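Local coordinates for protein glycosyl hydrolase 25 (Streptococcus pneumoniae, PDB 4FF5) that probably hydrolyses glycosidic bonds of cell-wall peptidoglycan as a family 25 glycosyl hydrolase, and is a virulence factor that takes part in host-cell invasion, at residues A[182-187]-A[202-207]; A[224-229]-A[248-253]. All coordinates share one frame; numbering follows the deposited sequence.

Contact 1. Residues A[182-187]-A[202-207]; sequences IGIYVG and TSVWIP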
loop_
_atom_site.group_PDB
_atom_site.type_symbol
_atom_site.label_atom_id
_atom_site.label_comp_id
_atom_site.label_asym_id
_atom_site.label_seq_id
_atom_site.Cartn_x
_atom_site.Cartn_y
_atom_site.Cartn_z
ATOM N N ILE A 182 2.539 -3.974 10.073
ATOM C CA ILE A 182 3.602 -3.806 9.076
ATOM C C ILE A 182 3.547 -4.963 8.073
ATOM O O ILE A 182 3.880 -6.113 8.404
ATOM C CB ILE A 182 5.015 -3.724 9.684
ATOM C CG1 ILE A 182 5.083 -2.702 10.824
ATOM C CG2 ILE A 182 6.022 -3.299 8.623
ATOM C CD1 ILE A 182 6.479 -2.640 11.427
ATOM N N GLY A 183 3.130 -4.636 6.852
ATOM C CA GLY A 183 2.958 -5.655 5.827
ATOM C C GLY A 183 3.972 -5.472 4.734
ATOM O O GLY A 183 4.614 -4.415 4.636
ATOM N N ILE A 184 4.135 -6.504 3.911
ATOM C CA ILE A 184 5.077 -6.423 2.780
ATOM C C ILE A 184 4.354 -6.683 1.448
ATOM O O ILE A 184 3.605 -7.620 1.323
ATOM C CB ILE A 184 6.298 -7.389 2.942
ATOM C CG1 ILE A 184 7.236 -7.245 1.724
ATOM C CG2 ILE A 184 5.820 -8.845 3.124
ATOM C CD1 ILE A 184 8.582 -7.938 1.875
ATOM N N TYR A 185 4.567 -5.789 0.481
ATOM C CA TYR A 185 4.196 -6.003 -0.903
ATOM C C TYR A 185 5.433 -6.480 -1.685
ATOM O O TYR A 185 6.486 -5.823 -1.687
ATOM C CB TYR A 185 3.655 -4.689 -1.469
ATOM C CG TYR A 185 3.479 -4.588 -2.974
ATOM C CD1 TYR A 185 2.225 -4.709 -3.551
ATOM C CD2 TYR A 185 4.573 -4.329 -3.814
ATOM C CE1 TYR A 185 2.052 -4.551 -4.923
ATOM C CE2 TYR A 185 4.408 -4.181 -5.188
ATOM C CZ TYR A 185 3.162 -4.298 -5.735
ATOM O OH TYR A 185 3.019 -4.141 -7.106
ATOM N N VAL A 186 5.307 -7.637 -2.330
ATOM C CA VAL A 186 6.435 -8.186 -3.099
ATOM C C VAL A 186 5.919 -9.171 -4.157
ATOM O O VAL A 186 4.985 -9.932 -3.892
ATOM C CB VAL A 186 7.507 -8.802 -2.142
ATOM C CG1 VAL A 186 6.963 -9.958 -1.303
ATOM C CG2 VAL A 186 8.772 -9.212 -2.900
ATOM N N GLY A 187 6.505 -9.141 -5.351
ATOM C CA GLY A 187 6.130 -10.119 -6.392
ATOM C C GLY A 187 6.688 -11.491 -6.033
ATOM O O GLY A 187 7.674 -11.605 -5.278
ATOM N N THR A 202 3.167 -8.721 9.241
ATOM C CA THR A 202 1.831 -9.071 9.755
ATOM C C THR A 202 0.826 -9.348 8.632
ATOM O O THR A 202 -0.269 -9.890 8.868
ATOM C CB THR A 202 1.282 -8.009 10.750
ATOM O OG1 THR A 202 1.226 -6.727 10.120
ATOM C CG2 THR A 202 2.150 -7.902 11.998
ATOM N N SER A 203 1.212 -8.997 7.406
ATOM C CA SER A 203 0.417 -9.304 6.215
ATOM C C SER A 203 1.287 -9.294 4.954
ATOM O O SER A 203 2.376 -8.709 4.939
ATOM C CB SER A 203 -0.719 -8.290 6.047
ATOM O OG SER A 203 -1.592 -8.657 4.979
ATOM N N VAL A 204 0.785 -9.930 3.896
ATOM C CA VAL A 204 1.483 -9.983 2.612
ATOM C C VAL A 204 0.536 -9.529 1.512
ATOM O O VAL A 204 -0.645 -9.914 1.475
ATOM C CB VAL A 204 2.079 -11.385 2.317
ATOM C CG1 VAL A 204 2.818 -11.372 0.976
ATOM C CG2 VAL A 204 3.040 -11.801 3.441
ATOM N N TRP A 205 1.070 -8.715 0.607
ATOM C CA TRP A 205 0.297 -8.150 -0.476
ATOM C C TRP A 205 1.064 -8.456 -1.726
ATOM O O TRP A 205 2.282 -8.215 -1.775
ATOM C CB TRP A 205 0.221 -6.660 -0.180
ATOM C CG TRP A 205 -0.375 -5.760 -1.207
ATOM C CD1 TRP A 205 -1.212 -6.079 -2.289
ATOM C CD2 TRP A 205 -0.238 -4.314 -1.224
ATOM N NE1 TRP A 205 -1.574 -4.926 -2.963
ATOM C CE2 TRP A 205 -0.986 -3.838 -2.391
ATOM C CE3 TRP A 205 0.465 -3.395 -0.442
ATOM C CZ2 TRP A 205 -1.070 -2.484 -2.712
ATOM C CZ3 TRP A 205 0.386 -2.035 -0.788
ATOM C CH2 TRP A 205 -0.356 -1.600 -1.903
ATOM N N ILE A 206 0.417 -9.075 -2.716
ATOM C CA ILE A 206 1.169 -9.544 -3.900
ATOM C C ILE A 206 0.555 -9.073 -5.216
ATOM O O ILE A 206 -0.652 -9.246 -5.447
ATOM C CB ILE A 206 1.368 -11.099 -3.934
ATOM C CG1 ILE A 206 2.038 -11.611 -2.655
ATOM C CG2 ILE A 206 2.201 -11.523 -5.155
ATOM C CD1 ILE A 206 2.126 -13.136 -2.526
ATOM N N PRO A 207 1.393 -8.495 -6.107
ATOM C CA PRO A 207 0.865 -8.149 -7.429
ATOM C C PRO A 207 0.849 -9.349 -8.392
ATOM O O PRO A 207 1.776 -10.163 -8.390
ATOM C CB PRO A 207 1.853 -7.098 -7.929
ATOM C CG PRO A 207 3.179 -7.506 -7.291
ATOM C CD PRO A 207 2.807 -8.070 -5.934
#
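The ring of Tyr185 stands with its edge against the face of the Trp205 indole, a T-shaped pair whose planes meet at 73°. CD1 makes the touch, lying centrally over the indole and 3.4 Å from Trp205 CD2. Paired in the register, the two residues leave the sheet on the same face; with CG anti to N in both, the rings swing to the side of their own carbonyl carbons and meet. Pro207 then covers one face of the tyrosine: its CD sits 4.0 Å from the ring centroid, 23° off the normal, a CH-pi contact displaced toward the rim. On the other face of the sheet Ile184 and Val204 run side by side, CG2 to CG2.

Beneath these groups lies a parallel strand pair. Both backbone polar atoms of Ile184 bond to the neighbouring strand: N donates to Ser203 O at 3.0 Å and O accepts from Trp205 N at 2.9 Å. Val186 N continues the ladder to Trp205 O, and Thr202 N binds Ile182 O at 2.8 Å, nearly straight (172°).

Outside the two strands, Tyr185 OH bonds Gln230 OE1 and Trp205 NE1 bonds Asn247 OD1, while Trp152 adds another edge-to-face partner. The strands form a beta-alpha-beta unit through helix 188-193; strand 182-186 pairs onward with 151-155, helix 163-177 packs on Ile182 and Ile184, and strand 228-232 follows beyond 203-207.

Contact 2. Residues A[224-229]-A[248-253]; sequences LDYDIH and VISPLK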
loop_
_atom_site.group_PDB
_atom_site.type_symbol
_atom_site.label_atom_id
_atom_site.label_comp_id
_atom_site.label_asym_id
_atom_site.label_seq_id
_atom_site.Cartn_x
_atom_site.Cartn_y
_atom_site.Cartn_z
ATOM N N LEU A 224 2.099 -19.348 -0.687
ATOM C CA LEU A 224 2.225 -18.497 0.508
ATOM C C LEU A 224 0.848 -17.877 0.786
ATOM O O LEU A 224 0.188 -17.494 -0.172
ATOM C CB LEU A 224 3.279 -17.399 0.279
ATOM C CG LEU A 224 3.508 -16.378 1.402
ATOM C CD1 LEU A 224 4.174 -17.038 2.598
ATOM C CD2 LEU A 224 4.336 -15.197 0.914
ATOM N N ASP A 225 0.432 -17.770 2.059
ATOM C CA ASP A 225 -0.908 -17.228 2.405
ATOM C C ASP A 225 -1.035 -15.692 2.452
ATOM O O ASP A 225 -1.095 -15.061 3.529
ATOM C CB ASP A 225 -1.424 -17.821 3.718
ATOM C CG ASP A 225 -0.777 -17.197 4.929
ATOM O OD1 ASP A 225 0.467 -17.100 4.955
ATOM O OD2 ASP A 225 -1.517 -16.795 5.860
ATOM N N TYR A 226 -1.150 -15.078 1.295
ATOM C CA TYR A 226 -1.252 -13.619 1.215
ATOM C C TYR A 226 -2.693 -13.123 1.517
ATOM O O TYR A 226 -3.677 -13.849 1.315
ATOM C CB TYR A 226 -0.763 -13.182 -0.167
ATOM C CG TYR A 226 -1.576 -13.801 -1.287
ATOM C CD1 TYR A 226 -2.698 -13.147 -1.803
ATOM C CD2 TYR A 226 -1.232 -15.053 -1.818
ATOM C CE1 TYR A 226 -3.464 -13.725 -2.802
ATOM C CE2 TYR A 226 -2.005 -15.650 -2.803
ATOM C CZ TYR A 226 -3.112 -14.980 -3.297
ATOM O OH TYR A 226 -3.854 -15.544 -4.305
ATOM N N ASP A 227 -2.803 -11.875 1.978
ATOM C CA ASP A 227 -4.088 -11.292 2.347
ATOM C C ASP A 227 -4.725 -10.493 1.221
ATOM O O ASP A 227 -5.947 -10.340 1.153
ATOM C CB ASP A 227 -3.897 -10.348 3.536
ATOM C CG ASP A 227 -3.700 -11.073 4.840
ATOM O OD1 ASP A 227 -4.078 -12.254 4.945
ATOM O OD2 ASP A 227 -3.181 -10.444 5.786
ATOM N N ILE A 228 -3.898 -9.948 0.339
ATOM C CA ILE A 228 -4.412 -8.970 -0.624
ATOM C C ILE A 228 -3.591 -9.061 -1.925
ATOM O O ILE A 228 -2.390 -9.325 -1.901
ATOM C CB ILE A 228 -4.468 -7.545 0.019
ATOM C CG1 ILE A 228 -5.014 -6.487 -0.963
ATOM C CG2 ILE A 228 -3.140 -7.171 0.678
ATOM C CD1 ILE A 228 -5.518 -5.214 -0.295
ATOM N N HIS A 229 -4.290 -8.878 -3.040
ATOM C CA HIS A 229 -3.785 -9.120 -4.384
ATOM C C HIS A 229 -3.955 -7.888 -5.234
ATOM O O HIS A 229 -5.074 -7.397 -5.455
ATOM C CB HIS A 229 -4.517 -10.335 -4.963
ATOM C CG HIS A 229 -4.364 -10.526 -6.456
ATOM N ND1 HIS A 229 -5.325 -11.113 -7.201
ATOM C CD2 HIS A 229 -3.315 -10.213 -7.337
ATOM C CE1 HIS A 229 -4.932 -11.155 -8.485
ATOM N NE2 HIS A 229 -3.700 -10.615 -8.570
ATOM N N VAL A 248 -7.757 -6.614 -4.473
ATOM C CA VAL A 248 -8.863 -7.304 -3.807
ATOM C C VAL A 248 -8.305 -8.146 -2.643
ATOM O O VAL A 248 -7.179 -8.623 -2.707
ATOM C CB VAL A 248 -9.674 -8.138 -4.834
ATOM C CG1 VAL A 248 -8.854 -9.328 -5.331
ATOM C CG2 VAL A 248 -10.996 -8.606 -4.247
ATOM N N ILE A 249 -9.076 -8.271 -1.562
ATOM C CA ILE A 249 -8.788 -9.283 -0.532
ATOM C C ILE A 249 -8.748 -10.675 -1.220
ATOM O O ILE A 249 -9.603 -10.991 -2.051
ATOM C CB ILE A 249 -9.860 -9.262 0.594
ATOM C CG1 ILE A 249 -9.880 -7.922 1.371
ATOM C CG2 ILE A 249 -9.697 -10.446 1.553
ATOM C CD1 ILE A 249 -8.547 -7.462 1.925
ATOM N N SER A 250 -7.763 -11.501 -0.893
ATOM C CA SER A 250 -7.657 -12.827 -1.523
ATOM C C SER A 250 -8.908 -13.674 -1.241
ATOM O O SER A 250 -9.344 -13.737 -0.094
ATOM C CB SER A 250 -6.416 -13.559 -1.018
ATOM O OG SER A 250 -6.518 -14.941 -1.324
ATOM N N PRO A 251 -9.508 -14.303 -2.285
ATOM C CA PRO A 251 -10.633 -15.213 -2.047
ATOM C C PRO A 251 -10.264 -16.432 -1.198
ATOM O O PRO A 251 -11.152 -17.191 -0.804
ATOM C CB PRO A 251 -11.037 -15.651 -3.464
ATOM C CG PRO A 251 -10.625 -14.497 -4.320
ATOM C CD PRO A 251 -9.293 -14.101 -3.730
ATOM N N LEU A 252 -8.982 -16.598 -0.889
ATOM C CA LEU A 252 -8.552 -17.694 -0.017
ATOM C C LEU A 252 -8.695 -17.364 1.465
ATOM O O LEU A 252 -8.447 -18.215 2.321
ATOM C CB LEU A 252 -7.111 -18.096 -0.329
ATOM C CG LEU A 252 -6.928 -18.669 -1.736
ATOM C CD1 LEU A 252 -5.490 -18.501 -2.198
ATOM C CD2 LEU A 252 -7.355 -20.138 -1.784
ATOM N N LYS A 253 -9.076 -16.126 1.763
ATOM C CA LYS A 253 -9.229 -15.668 3.146
ATOM C C LYS A 253 -10.708 -15.401 3.405
ATOM O O LYS A 253 -11.484 -15.291 2.457
ATOM C CB LYS A 253 -8.403 -14.380 3.375
ATOM C CG LYS A 253 -6.887 -14.563 3.279
ATOM C CD LYS A 253 -6.358 -15.263 4.520
ATOM C CE LYS A 253 -4.879 -15.555 4.411
ATOM N NZ LYS A 253 -4.364 -15.955 5.747
HETATM O O HOH W 1 -4.033 -16.426 0.344
HETATM O O HOH W 2 -6.272 -14.617 -4.226
HETATM O O HOH W 3 -4.899 -13.316 7.484
#
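Tyr226 holds its CG between the backbone N and the carbonyl carbon (chi1 60°), which carries the ring toward Ser250, while a bend at chi2 of Lys253 (-75°) turns its amine toward Asp225 and Asp227. These groups gather just before the start of strand 228-232 and just after the end of strand 244-249, the antiparallel pair in the TIM-type barrel of this family 25 hydrolase, next to the seam where 244-249 meets 54-57. His229 and Val248 form a hydrogen-bonded pair, with His229 N to Val248 O at 2.9 Å and Val248 N to His229 O at 3.0 Å; Ile228 and Ile249 are the adjoining non-hydrogen-bonded pair.

Beyond the strands, Ser250 N still reaches Asp227 O, but from above the carbonyl plane, 48° out of it. Ser250 also starts a type I turn to Lys253, and its OG accepts from Leu252 N in an ST turn. Its CB lies 3.5 Å from Tyr226 CE1, an oblique approach to the ring.

The charged end is less certain. In one of two conformers of Asp225, Lys253 NZ lies 3.0 Å from Asp225 OD2, on the anti side of the carboxylate; its salt bridge to Asp227 OD1 is long, and a water joins that same oxygen to the amine. Asp227 OD2 turns instead to Ser203 and Lys261, so two lysines flank this carboxylate and would be expected to favour its charged form. Water also links the tyrosine and serine hydroxyls: one molecule lies 2.6 Å from Tyr226 OH and 2.9 Å from Ser250 OG.

The two contacts are successive steps around one sheet, their centres about 10 Å apart: strand 203-207 of contact 1 lies directly beside strand 228-232 of contact 2. Bonds along this shared border include Ser203 OG to Asp227 OD2 at 2.5 Å and Ile206 N to Ile228 O at 2.9 Å, both probable hydrogen bonds, and a backbone bond between Val204 and Asp227. Trp205 CD1 also packs 3.5 Å from Ile228 O. Pairing stays parallel from 182-186 through 228-232 and reverses only at 244-249. The aromatic face of contact 1 is tied through its polar ends to both strands of contact 2, and both contacts are parts of the barrel wall.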